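Local coordinates for protein AgaA (Rhizobium radiobacter, PDB 6HLX) that binds the opine agropinic acid as the periplasmic solute-binding protein of an ABC transporter, delivering it for import into the bacterium, at residues A[69-74]-A[136-141]; A[84-89]-A[100-105]. All coordinates share one frame; numbering follows the deposited sequence.

Contact 1. Residues A[69-74]-A[136-141]; sequences AKFHDG and SVIVPA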
loop_
_atom_site.group_PDB
_atom_site.type_symbol
_atom_site.label_atom_id
_atom_site.label_comp_id
_atom_site.label_asym_id
_atom_site.label_seq_id
_atom_site.Cartn_x
_atom_site.Cartn_y
_atom_site.Cartn_z
ATOM N N ALA A 69 8.910 -7.613 25.521
ATOM C CA ALA A 69 8.078 -8.341 24.564
ATOM C C ALA A 69 8.777 -9.609 24.118
ATOM O O ALA A 69 10.004 -9.693 24.170
ATOM C CB ALA A 69 7.805 -7.444 23.336
ATOM N N LYS A 70 7.987 -10.610 23.678
ATOM C CA LYS A 70 8.544 -11.859 23.188
ATOM C C LYS A 70 8.115 -12.155 21.758
ATOM O O LYS A 70 7.040 -11.729 21.316
ATOM C CB LYS A 70 8.093 -13.030 24.087
ATOM C CG LYS A 70 8.824 -13.052 25.435
ATOM C CD LYS A 70 8.536 -14.355 26.164
ATOM C CE LYS A 70 9.423 -14.554 27.372
ATOM N NZ LYS A 70 9.005 -13.697 28.507
ATOM N N PHE A 71 8.948 -12.922 21.049
ATOM C CA PHE A 71 8.619 -13.472 19.752
ATOM C C PHE A 71 7.821 -14.752 19.991
ATOM O O PHE A 71 7.845 -15.304 21.108
ATOM C CB PHE A 71 9.876 -13.789 18.948
ATOM C CG PHE A 71 10.607 -12.559 18.477
ATOM C CD1 PHE A 71 10.050 -11.727 17.502
ATOM C CD2 PHE A 71 11.880 -12.269 18.945
ATOM C CE1 PHE A 71 10.748 -10.603 17.027
ATOM C CE2 PHE A 71 12.582 -11.153 18.473
ATOM C CZ PHE A 71 12.013 -10.321 17.518
ATOM N N HIS A 72 7.155 -15.252 18.930
ATOM C CA HIS A 72 6.320 -16.456 19.014
ATOM C C HIS A 72 7.080 -17.717 19.446
ATOM O O HIS A 72 6.475 -18.646 19.984
ATOM C CB HIS A 72 5.576 -16.673 17.690
ATOM C CG HIS A 72 4.712 -15.492 17.339
ATOM N ND1 HIS A 72 4.500 -15.108 16.022
ATOM C CD2 HIS A 72 4.075 -14.617 18.157
ATOM C CE1 HIS A 72 3.726 -14.040 16.085
ATOM N NE2 HIS A 72 3.422 -13.723 17.347
ATOM N N ASP A 73 8.402 -17.734 19.233
ATOM C CA ASP A 73 9.243 -18.868 19.623
ATOM C C ASP A 73 9.708 -18.786 21.104
ATOM O O ASP A 73 10.517 -19.611 21.540
ATOM C CB ASP A 73 10.431 -18.992 18.659
ATOM C CG ASP A 73 11.424 -17.842 18.701
ATOM O OD1 ASP A 73 11.197 -16.881 19.482
ATOM O OD2 ASP A 73 12.409 -17.887 17.941
ATOM N N GLY A 74 9.182 -17.806 21.849
ATOM C CA GLY A 74 9.484 -17.592 23.263
ATOM C C GLY A 74 10.716 -16.752 23.560
ATOM O O GLY A 74 10.959 -16.428 24.730
ATOM N N SER A 136 8.146 -2.947 7.582
ATOM C CA SER A 136 9.193 -2.524 8.544
ATOM C C SER A 136 9.077 -3.281 9.900
ATOM O O SER A 136 9.724 -2.924 10.890
ATOM C CB SER A 136 9.133 -1.007 8.777
ATOM O OG SER A 136 9.379 -0.327 7.553
ATOM N N VAL A 137 8.291 -4.369 9.923
ATOM C CA VAL A 137 8.090 -5.162 11.144
ATOM C C VAL A 137 9.387 -5.844 11.541
ATOM O O VAL A 137 10.262 -6.039 10.691
ATOM C CB VAL A 137 6.915 -6.162 11.000
ATOM C CG1 VAL A 137 5.593 -5.400 10.832
ATOM C CG2 VAL A 137 7.148 -7.113 9.832
ATOM N N ILE A 138 9.501 -6.207 12.827
ATOM C CA ILE A 138 10.721 -6.799 13.388
ATOM C C ILE A 138 10.614 -8.299 13.528
ATOM O O ILE A 138 9.636 -8.800 14.084
ATOM C CB ILE A 138 11.077 -6.149 14.774
ATOM C CG1 ILE A 138 11.090 -4.584 14.740
ATOM C CG2 ILE A 138 12.406 -6.704 15.350
ATOM C CD1 ILE A 138 12.008 -3.983 13.626
ATOM N N VAL A 139 11.650 -9.006 13.082
ATOM C CA VAL A 139 11.729 -10.464 13.213
ATOM C C VAL A 139 13.022 -10.807 13.985
ATOM O O VAL A 139 13.883 -9.931 14.146
ATOM C CB VAL A 139 11.608 -11.211 11.849
ATOM C CG1 VAL A 139 10.266 -10.911 11.188
ATOM C CG2 VAL A 139 12.765 -10.872 10.926
ATOM N N PRO A 140 13.182 -12.053 14.487
ATOM C CA PRO A 140 14.385 -12.363 15.265
ATOM C C PRO A 140 15.636 -12.466 14.401
ATOM O O PRO A 140 15.603 -13.076 13.328
ATOM C CB PRO A 140 14.045 -13.712 15.937
ATOM C CG PRO A 140 12.566 -13.905 15.741
ATOM C CD PRO A 140 12.255 -13.206 14.451
ATOM N N ALA A 141 16.757 -11.906 14.905
ATOM C CA ALA A 141 18.055 -11.990 14.231
ATOM C C ALA A 141 18.485 -13.464 14.031
ATOM O O ALA A 141 18.967 -13.823 12.951
ATOM C CB ALA A 141 19.111 -11.248 15.040
#

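Contact 2. Residues A[84-89]-A[100-105]; sequences ASLERI and NELSSI. With EDO (1,2-ethanediol), chain B.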
loop_
_atom_site.group_PDB
_atom_site.type_symbol
_atom_site.label_atom_id
_atom_site.label_comp_id
_atom_site.label_asym_id
_atom_site.label_seq_id
_atom_site.Cartn_x
_atom_site.Cartn_y
_atom_site.Cartn_z
ATOM N N ALA A 84 19.077 -6.318 12.902
ATOM C CA ALA A 84 19.096 -7.316 11.815
ATOM C C ALA A 84 17.915 -7.109 10.846
ATOM O O ALA A 84 18.089 -7.217 9.621
ATOM C CB ALA A 84 19.059 -8.730 12.399
ATOM N N SER A 85 16.723 -6.778 11.394
ATOM C CA SER A 85 15.511 -6.567 10.598
ATOM C C SER A 85 15.689 -5.342 9.699
ATOM O O SER A 85 15.385 -5.417 8.505
ATOM C CB SER A 85 14.291 -6.430 11.497
ATOM O OG SER A 85 14.072 -7.676 12.155
ATOM N N LEU A 86 16.217 -4.235 10.266
ATOM C CA LEU A 86 16.474 -3.012 9.501
ATOM C C LEU A 86 17.559 -3.216 8.464
ATOM O O LEU A 86 17.413 -2.750 7.336
ATOM C CB LEU A 86 16.803 -1.832 10.430
ATOM C CG LEU A 86 15.657 -1.362 11.343
ATOM C CD1 LEU A 86 16.134 -0.269 12.296
ATOM C CD2 LEU A 86 14.432 -0.887 10.537
ATOM N N GLU A 87 18.633 -3.944 8.816
ATOM C CA GLU A 87 19.715 -4.225 7.858
ATOM C C GLU A 87 19.233 -4.990 6.627
ATOM O O GLU A 87 19.732 -4.739 5.519
ATOM C CB GLU A 87 20.881 -4.911 8.539
ATOM C CG GLU A 87 21.737 -3.887 9.259
ATOM C CD GLU A 87 22.888 -4.455 10.061
ATOM O OE1 GLU A 87 23.775 -3.660 10.444
ATOM O OE2 GLU A 87 22.906 -5.681 10.315
ATOM N N ARG A 88 18.227 -5.872 6.799
ATOM C CA ARG A 88 17.645 -6.613 5.663
ATOM C C ARG A 88 16.911 -5.658 4.715
ATOM O O ARG A 88 16.957 -5.828 3.493
ATOM C CB ARG A 88 16.716 -7.733 6.163
ATOM C CG ARG A 88 16.288 -8.649 5.044
ATOM C CD ARG A 88 15.887 -10.040 5.468
ATOM N NE ARG A 88 15.553 -10.774 4.255
ATOM C CZ ARG A 88 14.323 -11.106 3.882
ATOM N NH1 ARG A 88 13.286 -10.869 4.685
ATOM N NH2 ARG A 88 14.120 -11.711 2.718
ATOM N N ILE A 89 16.258 -4.638 5.268
ATOM C CA ILE A 89 15.549 -3.645 4.449
ATOM C C ILE A 89 16.560 -2.798 3.668
ATOM O O ILE A 89 16.376 -2.517 2.476
ATOM C CB ILE A 89 14.646 -2.747 5.337
ATOM C CG1 ILE A 89 13.530 -3.613 6.009
ATOM C CG2 ILE A 89 14.036 -1.591 4.481
ATOM C CD1 ILE A 89 12.812 -2.906 7.250
ATOM N N ASN A 100 14.268 2.294 -0.605
ATOM C CA ASN A 100 14.573 3.698 -0.943
ATOM C C ASN A 100 14.201 4.658 0.196
ATOM O O ASN A 100 14.953 5.597 0.501
ATOM C CB ASN A 100 13.827 4.123 -2.211
ATOM C CG ASN A 100 14.671 4.913 -3.183
ATOM O OD1 ASN A 100 15.858 4.634 -3.374
ATOM N ND2 ASN A 100 14.067 5.908 -3.845
ATOM N N GLU A 101 13.033 4.408 0.807
ATOM C CA GLU A 101 12.466 5.286 1.843
ATOM C C GLU A 101 13.165 5.151 3.181
ATOM O O GLU A 101 13.212 6.118 3.946
ATOM C CB GLU A 101 10.950 5.071 1.946
ATOM C CG GLU A 101 10.207 5.440 0.658
ATOM C CD GLU A 101 10.346 4.480 -0.514
ATOM O OE1 GLU A 101 10.160 4.902 -1.677
ATOM O OE2 GLU A 101 10.680 3.302 -0.265
ATOM N N LEU A 102 13.734 3.971 3.466
ATOM C CA LEU A 102 14.448 3.789 4.732
ATOM C C LEU A 102 15.961 3.993 4.557
ATOM O O LEU A 102 16.669 4.015 5.565
ATOM C CB LEU A 102 14.167 2.390 5.324
ATOM C CG LEU A 102 12.855 2.244 6.092
ATOM C CD1 LEU A 102 11.676 2.060 5.142
ATOM C CD2 LEU A 102 12.916 1.041 7.010
ATOM N N SER A 103 16.453 4.189 3.285
ATOM C CA SER A 103 17.889 4.246 2.946
ATOM C C SER A 103 18.687 5.379 3.606
ATOM O O SER A 103 19.921 5.305 3.632
ATOM C CB SER A 103 18.111 4.284 1.428
ATOM O OG SER A 103 17.635 5.509 0.895
ATOM N N SER A 104 18.008 6.387 4.173
ATOM C CA SER A 104 18.701 7.465 4.890
ATOM C C SER A 104 19.272 6.975 6.230
ATOM O O SER A 104 20.086 7.677 6.808
ATOM C CB SER A 104 17.789 8.663 5.092
ATOM O OG SER A 104 16.604 8.268 5.755
ATOM N N ILE A 105 18.873 5.787 6.713
ATOM C CA ILE A 105 19.449 5.241 7.951
ATOM C C ILE A 105 20.931 4.938 7.648
ATOM O O ILE A 105 21.208 4.082 6.805
ATOM C CB ILE A 105 18.704 3.978 8.459
ATOM C CG1 ILE A 105 17.254 4.321 8.887
ATOM C CG2 ILE A 105 19.506 3.333 9.595
ATOM C CD1 ILE A 105 16.299 3.047 9.065
HETATM C C1 EDO B . 23.889 -0.030 8.944
HETATM O O1 EDO B . 24.110 -0.859 10.079
HETATM C C2 EDO B . 23.704 -0.915 7.682
HETATM O O2 EDO B . 23.435 -0.093 6.552
#

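Contact 1. Residues A[69-74]-A[136-141]
Phe71 lies with one ring face on Pro140 in a buried, apolar loop-to-loop contact, where the loop between strand 61-66 and helix 79-90 meets the loop leading into helix 141-146. The proline CG stands 3.6 Å from the centroid of the Phe71 ring, and the line joining them is only 10° off the ring normal, a CH-pi contact nearly over the middle of the face. Either side of CG, the proline CB reaches the CE2/CD2 half of the ring and its CD the CE1/CD1 half. With CG anti to the carbonyl carbon (chi1 -71°), Phe71 sends its ring out from the start of the type I turn 71-74, which Gly74 N closes on Phe71 O at 2.9 Å. The far end of the ring runs on against backbone: Phe71 CE1 has the carbonyl oxygen Ile138 O at its edge, in plane, at 3.6 Å, while Phe71 CZ is 3.7 Å from Val139 C. Ile138 adds a looser touch, its CG2 4.2 Å from Phe71 CZ. Pro140 is also the N-cap residue of helix 141-146, and Asp81 of helix 79-90 accepts a hydrogen bond from Ala141 N just beyond it. With pyrrolidine C-H groups on its face and a carbonyl oxygen at its C-H rim, the aromatic ring is met in ways that probably suit its charge distribution, consistent with loops held by dispersion and weak electrostatics.

Contact 2. Residues A[84-89]-A[100-105]
Leu102, in the short helix 99-102, meets Leu86 and Ile89 of helix 79-90 through its CD2 methyl. At the start of 100-105, Asn100 turns away from the longer helix and bonds through its amide to Gly395 and Lys398. Its carbonyl oxygen, Asn100 O, instead receives Ser103 OG at 2.7 Å, the hydroxyl standing 36° out of the carbonyl plane. Glu101 packs on Tyr130 of helix 127-131. Leu102 then points toward helix 79-90: its CG is anti to the carbonyl carbon (chi1 -81°), and CD2 comes to 3.8 Å from Ile89 CG2 and 4.0 Å from Ile89 CD1. The two side chains meet at a slant, and the one leucine methyl touches both branches of the isoleucine, CG2 and the end of CG1. Leu86, one turn earlier, offers CD2 to the same methyl, 4.3 Å from Leu102 CD2. From Leu102 the chain makes a type I turn to Ile105, closed by Ile105 N on Leu102 O at 3.1 Å; Ile105 enters strand 105-110 and packs on Leu118 and Leu120. On helix 79-90, Glu87 OE1 accepts a bond of 2.8 Å from O1 of an ethanediol, probably from the crystallisation liquor. This is plain helix-to-helix hydrophobic packing, i and i+3 residues of one helix meeting a leucine of the next, beside the antiparallel sheet that strand 105-110 borders.

The centres of the two contacts lie about 17 Å apart, on the same side of the chain's centre and away from the agropinic acid pocket and the zinc sites. Contact 2 is nested along the chain inside the loop that contact 1 closes: 69-74 comes first, then 84-89, 100-105 and finally 136-141. Helix 79-90 links them through Ser85 OG, which probably hydrogen-bonds Val139 N (2.9 Å), and Ala84 CB, which packs on Ala141 CB at 3.6 Å. A separate, direct touch brings Ser136 OG within 3.8 Å of Leu102 CD2. Helix 79-90 is thus met by both the 136-141 loop and helix 99-102, beside the antiparallel sheet containing strands 105-110 and 115-120.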